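Local coordinates for phage terminase large subunit (Thermus phage P7426, PDB 7KS4), which probably acts as the ATP-driven motor that moves viral DNA into empty capsids and cuts the genome, this chain being its N-terminal ATPase domain, at residues A156-F161 / T184-N189; G198-L203 / N213-D218. All blocks are in the same frame, centred on the assembly; numbering follows the deposited sequence.

Contact 1. Residues A156-F161 / T184-N189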
loop_
_atom_site.group_PDB
_atom_site.type_symbol
_atom_site.label_atom_id
_atom_site.label_comp_id
_atom_site.label_asym_id
_atom_site.label_seq_id
_atom_site.Cartn_x
_atom_site.Cartn_y
_atom_site.Cartn_z
ATOM N N ALA A 156 -7.690 3.915 2.671
ATOM C CA ALA A 156 -8.456 4.230 1.472
ATOM C C ALA A 156 -9.934 4.461 1.761
ATOM O O ALA A 156 -10.576 5.266 1.078
ATOM C CB ALA A 156 -8.299 3.098 0.462
ATOM N N ALA A 157 -10.506 3.750 2.736
ATOM C CA ALA A 157 -11.935 3.905 2.997
ATOM C C ALA A 157 -12.275 5.307 3.479
ATOM O O ALA A 157 -13.448 5.698 3.445
ATOM C CB ALA A 157 -12.408 2.867 4.015
ATOM N N MET A 158 -11.279 6.068 3.924
ATOM C CA MET A 158 -11.461 7.455 4.317
ATOM C C MET A 158 -11.124 8.436 3.200
ATOM O O MET A 158 -11.251 9.648 3.401
ATOM C CB MET A 158 -10.606 7.758 5.553
ATOM C CG MET A 158 -11.134 7.116 6.824
ATOM S SD MET A 158 -12.725 7.816 7.326
ATOM C CE MET A 158 -12.216 9.405 7.979
ATOM N N ILE A 159 -10.715 7.953 2.036
ATOM C CA ILE A 159 -10.409 8.803 0.888
ATOM C C ILE A 159 -11.658 8.884 0.011
ATOM O O ILE A 159 -12.231 7.838 -0.311
ATOM C CB ILE A 159 -9.214 8.255 0.086
ATOM C CG1 ILE A 159 -7.937 8.306 0.939
ATOM C CG2 ILE A 159 -9.016 9.040 -1.207
ATOM C CD1 ILE A 159 -6.736 7.636 0.303
ATOM N N PRO A 160 -12.100 10.072 -0.391
ATOM C CA PRO A 160 -13.283 10.153 -1.261
ATOM C C PRO A 160 -13.071 9.396 -2.565
ATOM O O PRO A 160 -12.004 9.468 -3.178
ATOM C CB PRO A 160 -13.445 11.659 -1.503
ATOM C CG PRO A 160 -12.746 12.314 -0.361
ATOM C CD PRO A 160 -11.599 11.407 -0.017
ATOM N N PHE A 161 -14.112 8.672 -2.996
ATOM C CA PHE A 161 -14.012 7.909 -4.237
ATOM C C PHE A 161 -13.527 8.771 -5.391
ATOM O O PHE A 161 -12.814 8.283 -6.277
ATOM C CB PHE A 161 -15.363 7.291 -4.604
ATOM C CG PHE A 161 -15.315 6.460 -5.853
ATOM C CD1 PHE A 161 -14.531 5.321 -5.905
ATOM C CD2 PHE A 161 -16.035 6.827 -6.978
ATOM C CE1 PHE A 161 -14.468 4.555 -7.049
ATOM C CE2 PHE A 161 -15.982 6.061 -8.126
ATOM C CZ PHE A 161 -15.193 4.922 -8.161
ATOM N N THR A 184 -8.481 0.132 7.032
ATOM C CA THR A 184 -9.534 -0.392 7.884
ATOM C C THR A 184 -10.875 0.064 7.315
ATOM O O THR A 184 -10.956 1.148 6.735
ATOM C CB THR A 184 -9.385 0.107 9.319
ATOM O OG1 THR A 184 -9.525 1.530 9.336
ATOM C CG2 THR A 184 -8.020 -0.277 9.881
ATOM N N PRO A 185 -11.922 -0.749 7.419
ATOM C CA PRO A 185 -13.167 -0.419 6.716
ATOM C C PRO A 185 -13.925 0.721 7.382
ATOM O O PRO A 185 -13.825 0.948 8.592
ATOM C CB PRO A 185 -13.965 -1.728 6.774
ATOM C CG PRO A 185 -13.444 -2.432 7.979
ATOM C CD PRO A 185 -11.987 -2.069 8.065
ATOM N N LYS A 186 -14.713 1.428 6.574
ATOM C CA LYS A 186 -15.501 2.562 7.049
ATOM C C LYS A 186 -16.916 2.475 6.483
ATOM O O LYS A 186 -17.450 3.422 5.904
ATOM C CB LYS A 186 -14.819 3.877 6.680
ATOM C CG LYS A 186 -14.362 4.683 7.876
ATOM C CD LYS A 186 -13.143 4.072 8.525
ATOM C CE LYS A 186 -12.623 4.942 9.643
ATOM N NZ LYS A 186 -11.422 4.346 10.275
ATOM N N GLY A 187 -17.533 1.319 6.643
ATOM C CA GLY A 187 -18.883 1.121 6.170
ATOM C C GLY A 187 -18.941 0.660 4.728
ATOM O O GLY A 187 -17.954 0.239 4.112
ATOM N N LEU A 188 -20.147 0.757 4.175
ATOM C CA LEU A 188 -20.420 0.243 2.834
ATOM C C LEU A 188 -20.273 1.385 1.833
ATOM O O LEU A 188 -21.246 1.964 1.340
ATOM C CB LEU A 188 -21.801 -0.392 2.785
ATOM C CG LEU A 188 -22.035 -1.434 3.879
ATOM C CD1 LEU A 188 -23.447 -1.973 3.786
ATOM C CD2 LEU A 188 -21.021 -2.575 3.788
ATOM N N ASN A 189 -19.013 1.702 1.533
ATOM C CA ASN A 189 -18.667 2.745 0.578
ATOM C C ASN A 189 -17.831 2.155 -0.551
ATOM O O ASN A 189 -17.834 0.937 -0.752
ATOM C CB ASN A 189 -17.929 3.885 1.280
ATOM C CG ASN A 189 -16.576 3.465 1.832
ATOM O OD1 ASN A 189 -16.126 2.331 1.654
ATOM N ND2 ASN A 189 -15.929 4.387 2.528
#

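Contact 2. Residues G198-L203 / N213-D218. With SO4 (sulfate ion), chain D.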
loop_
_atom_site.group_PDB
_atom_site.type_symbol
_atom_site.label_atom_id
_atom_site.label_comp_id
_atom_site.label_asym_id
_atom_site.label_seq_id
_atom_site.Cartn_x
_atom_site.Cartn_y
_atom_site.Cartn_z
ATOM N N GLY A 198 -12.672 -8.378 -5.472
ATOM C CA GLY A 198 -11.569 -9.314 -5.396
ATOM C C GLY A 198 -11.708 -10.363 -4.312
ATOM O O GLY A 198 -10.747 -11.088 -4.038
ATOM N N TRP A 199 -12.880 -10.482 -3.690
ATOM C CA TRP A 199 -13.019 -11.350 -2.522
ATOM C C TRP A 199 -13.424 -12.749 -2.972
ATOM O O TRP A 199 -14.539 -12.957 -3.460
ATOM C CB TRP A 199 -14.025 -10.796 -1.519
ATOM C CG TRP A 199 -14.189 -11.744 -0.370
ATOM C CD1 TRP A 199 -15.304 -12.467 -0.050
ATOM C CD2 TRP A 199 -13.184 -12.113 0.586
ATOM N NE1 TRP A 199 -15.061 -13.248 1.055
ATOM C CE2 TRP A 199 -13.767 -13.051 1.464
ATOM C CE3 TRP A 199 -11.853 -11.733 0.790
ATOM C CZ2 TRP A 199 -13.067 -13.609 2.531
ATOM C CZ3 TRP A 199 -11.154 -12.296 1.851
ATOM C CH2 TRP A 199 -11.764 -13.224 2.705
ATOM N N ARG A 200 -12.522 -13.712 -2.795
ATOM C CA ARG A 200 -12.784 -15.103 -3.151
ATOM C C ARG A 200 -12.726 -16.028 -1.938
ATOM O O ARG A 200 -12.657 -17.252 -2.099
ATOM C CB ARG A 200 -11.796 -15.559 -4.227
ATOM C CG ARG A 200 -11.869 -14.721 -5.480
ATOM C CD ARG A 200 -10.903 -15.186 -6.551
ATOM N NE ARG A 200 -11.035 -14.358 -7.746
ATOM C CZ ARG A 200 -10.543 -13.127 -7.861
ATOM N NH1 ARG A 200 -9.871 -12.579 -6.855
ATOM N NH2 ARG A 200 -10.725 -12.444 -8.982
ATOM N N GLY A 201 -12.755 -15.478 -0.729
ATOM C CA GLY A 201 -12.660 -16.276 0.476
ATOM C C GLY A 201 -13.973 -16.813 1.006
ATOM O O GLY A 201 -14.006 -17.342 2.123
ATOM N N GLY A 202 -15.055 -16.691 0.247
ATOM C CA GLY A 202 -16.320 -17.260 0.649
ATOM C C GLY A 202 -17.024 -16.469 1.739
ATOM O O GLY A 202 -16.585 -15.409 2.195
ATOM N N LEU A 203 -18.159 -17.031 2.156
ATOM C CA LEU A 203 -18.982 -16.412 3.182
ATOM C C LEU A 203 -18.159 -16.147 4.436
ATOM O O LEU A 203 -17.447 -17.028 4.927
ATOM C CB LEU A 203 -20.169 -17.323 3.498
ATOM C CG LEU A 203 -21.244 -16.848 4.478
ATOM C CD1 LEU A 203 -21.542 -15.357 4.358
ATOM C CD2 LEU A 203 -22.520 -17.663 4.255
ATOM N N ASN A 213 -20.898 -13.134 -3.959
ATOM C CA ASN A 213 -20.450 -11.986 -4.734
ATOM C C ASN A 213 -19.733 -12.417 -6.006
ATOM O O ASN A 213 -19.096 -13.470 -6.059
ATOM C CB ASN A 213 -19.501 -11.119 -3.906
ATOM C CG ASN A 213 -18.237 -11.860 -3.501
ATOM O OD1 ASN A 213 -18.281 -12.769 -2.673
ATOM N ND2 ASN A 213 -17.102 -11.469 -4.081
ATOM N N GLN A 214 -19.849 -11.587 -7.038
ATOM C CA GLN A 214 -19.031 -11.756 -8.227
ATOM C C GLN A 214 -17.644 -11.164 -7.987
ATOM O O GLN A 214 -17.419 -10.413 -7.035
ATOM C CB GLN A 214 -19.691 -11.093 -9.439
ATOM C CG GLN A 214 -20.836 -11.901 -10.039
ATOM C CD GLN A 214 -22.063 -11.057 -10.316
ATOM O OE1 GLN A 214 -22.640 -10.461 -9.406
ATOM N NE2 GLN A 214 -22.470 -11.002 -11.579
ATOM N N THR A 215 -16.706 -11.520 -8.861
ATOM C CA THR A 215 -15.347 -11.001 -8.779
ATOM C C THR A 215 -14.873 -10.599 -10.167
ATOM O O THR A 215 -15.368 -11.090 -11.186
ATOM C CB THR A 215 -14.366 -12.014 -8.164
ATOM O OG1 THR A 215 -14.402 -13.247 -8.898
ATOM C CG2 THR A 215 -14.711 -12.277 -6.711
ATOM N N HIS A 216 -13.913 -9.672 -10.189
ATOM C CA HIS A 216 -13.249 -9.232 -11.403
ATOM C C HIS A 216 -11.852 -9.838 -11.461
ATOM O O HIS A 216 -11.158 -9.861 -10.442
ATOM C CB HIS A 216 -13.136 -7.704 -11.457
ATOM C CG HIS A 216 -14.458 -6.999 -11.457
ATOM N ND1 HIS A 216 -14.581 -5.645 -11.682
ATOM C CD2 HIS A 216 -15.716 -7.465 -11.266
ATOM C CE1 HIS A 216 -15.857 -5.305 -11.625
ATOM N NE2 HIS A 216 -16.566 -6.391 -11.373
ATOM N N PRO A 217 -11.400 -10.314 -12.626
ATOM C CA PRO A 217 -10.119 -11.043 -12.660
ATOM C C PRO A 217 -8.920 -10.210 -12.239
ATOM O O PRO A 217 -7.931 -10.776 -11.755
ATOM C CB PRO A 217 -10.001 -11.481 -14.130
ATOM C CG PRO A 217 -11.364 -11.325 -14.711
ATOM C CD PRO A 217 -12.003 -10.207 -13.965
ATOM N N ASP A 218 -8.950 -8.894 -12.428
ATOM C CA ASP A 218 -7.795 -8.080 -12.066
ATOM C C ASP A 218 -7.789 -7.679 -10.597
ATOM O O ASP A 218 -6.886 -6.946 -10.177
ATOM C CB ASP A 218 -7.725 -6.824 -12.946
ATOM C CG ASP A 218 -9.074 -6.136 -13.111
ATOM O OD1 ASP A 218 -10.120 -6.805 -12.941
ATOM O OD2 ASP A 218 -9.084 -4.922 -13.430
HETATM S S SO4 D . -12.349 -14.519 -11.457
HETATM O O1 SO4 D . -12.628 -13.156 -11.016
HETATM O O2 SO4 D . -10.997 -14.592 -12.005
HETATM O O3 SO4 D . -12.461 -15.440 -10.329
HETATM O O4 SO4 D . -13.315 -14.891 -12.488
HETATM O O HOH W 1 -16.340 -15.016 -1.642
#

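Contact 1. Residues A156-F161 / T184-N189
K186 and A157 meet CB to CB at 3.7 Å, where the turn that follows strand 150-153, which carries the predicted Walker B motif, runs against the loop leaving strand 178-183. From that point the lysine chain climbs past M158. Its CG lies 3.6 Å from M158 SD, CD stays near the same sulfur and M158 CG, and K186 CE comes back to 3.7 Å from M158 SD. A bend at chi2 (74°) followed by an extended run to NZ lays this aliphatic length across the end of the M158 chain, itself bent at chi2 and chi3. NZ reaches beyond both segments to a salt bridge with E252, and a long, weak ion pair links it to E155, the predicted catalytic glutamate. A157 CB also packs against backbone, 3.5 Å from T184 O and 3.7 Å from K186 N. N189 ND2 adds one weak hydrogen bond to A157 O, 3.0 Å long but bent to 125° at the hydrogen. The same residue N-caps helix 190-197, its OD1 weakly bonded to F191 N. T184 N donates to E155 OE2, and the T184 side chain is about 6 Å from the bound ADP. The contact thus joins the C-terminal ends of neighbouring parallel strands 150-153 and 178-183, with helix 161-175 following one strand and helix 190-197 the other.

Contact 2. Residues G198-L203 / N213-D218
N213 ND2 and W199 O form a nearly straight hydrogen bond (3.0 Å, 175°) that lies in both the amide and carbonyl planes and uses a lone pair of the oxygen. T215 CG2 approaches the same carbonyl oxygen to 3.3 Å and also lies over one face of the R200 guanidinium, 4.3 Å above its plane and offset toward the rim. A sulfate, probably from the crystallisation liquor, meets that guanidinium at its edge: NE bonds O3, and R200 NH2 bonds sulfate O1 at 2.9 Å. T215 OG1 donates to that O1 as well (2.8 Å), while R200 NH2 makes a weak bond to H216 O.

Further out, R200 NH1 is held by F219 O. G201 N sits 3.4 Å above the W199 ring plane, and W199 NE1 bonds G202 O at 2.9 Å, tying the indole edge to the backbone three residues on. A water accepts from G202 N and donates to N213 OD1, bridging the segments. F195 of helix 190-197 meets the W199 ring, and backbone bonds of G198 to S221 in strand 219-224 and of D218 to R37 in adjacent strand 37-42 fasten this surface contact to the sheet edge.

In the fold
Contact 1 closes before contact 2 opens along the chain, and helix 190-197 runs between them, leading from N189 toward the G198-L203 segment. Their centres are 18 Å apart and their nearest atoms about 11 Å, without touching. Both are made by loops of the P-loop ATPase domain that adjoin its mixed sheet. Contact 1 sits where parallel strands 150-153 and 178-183 end, beside the nucleotide; contact 2 lies on the surface, away from the annotated sites, and brings together the two ends of the excursion between helix 190-197 and strand 219-224. One helix thus spans from the catalytic side of the domain to this peripheral loop.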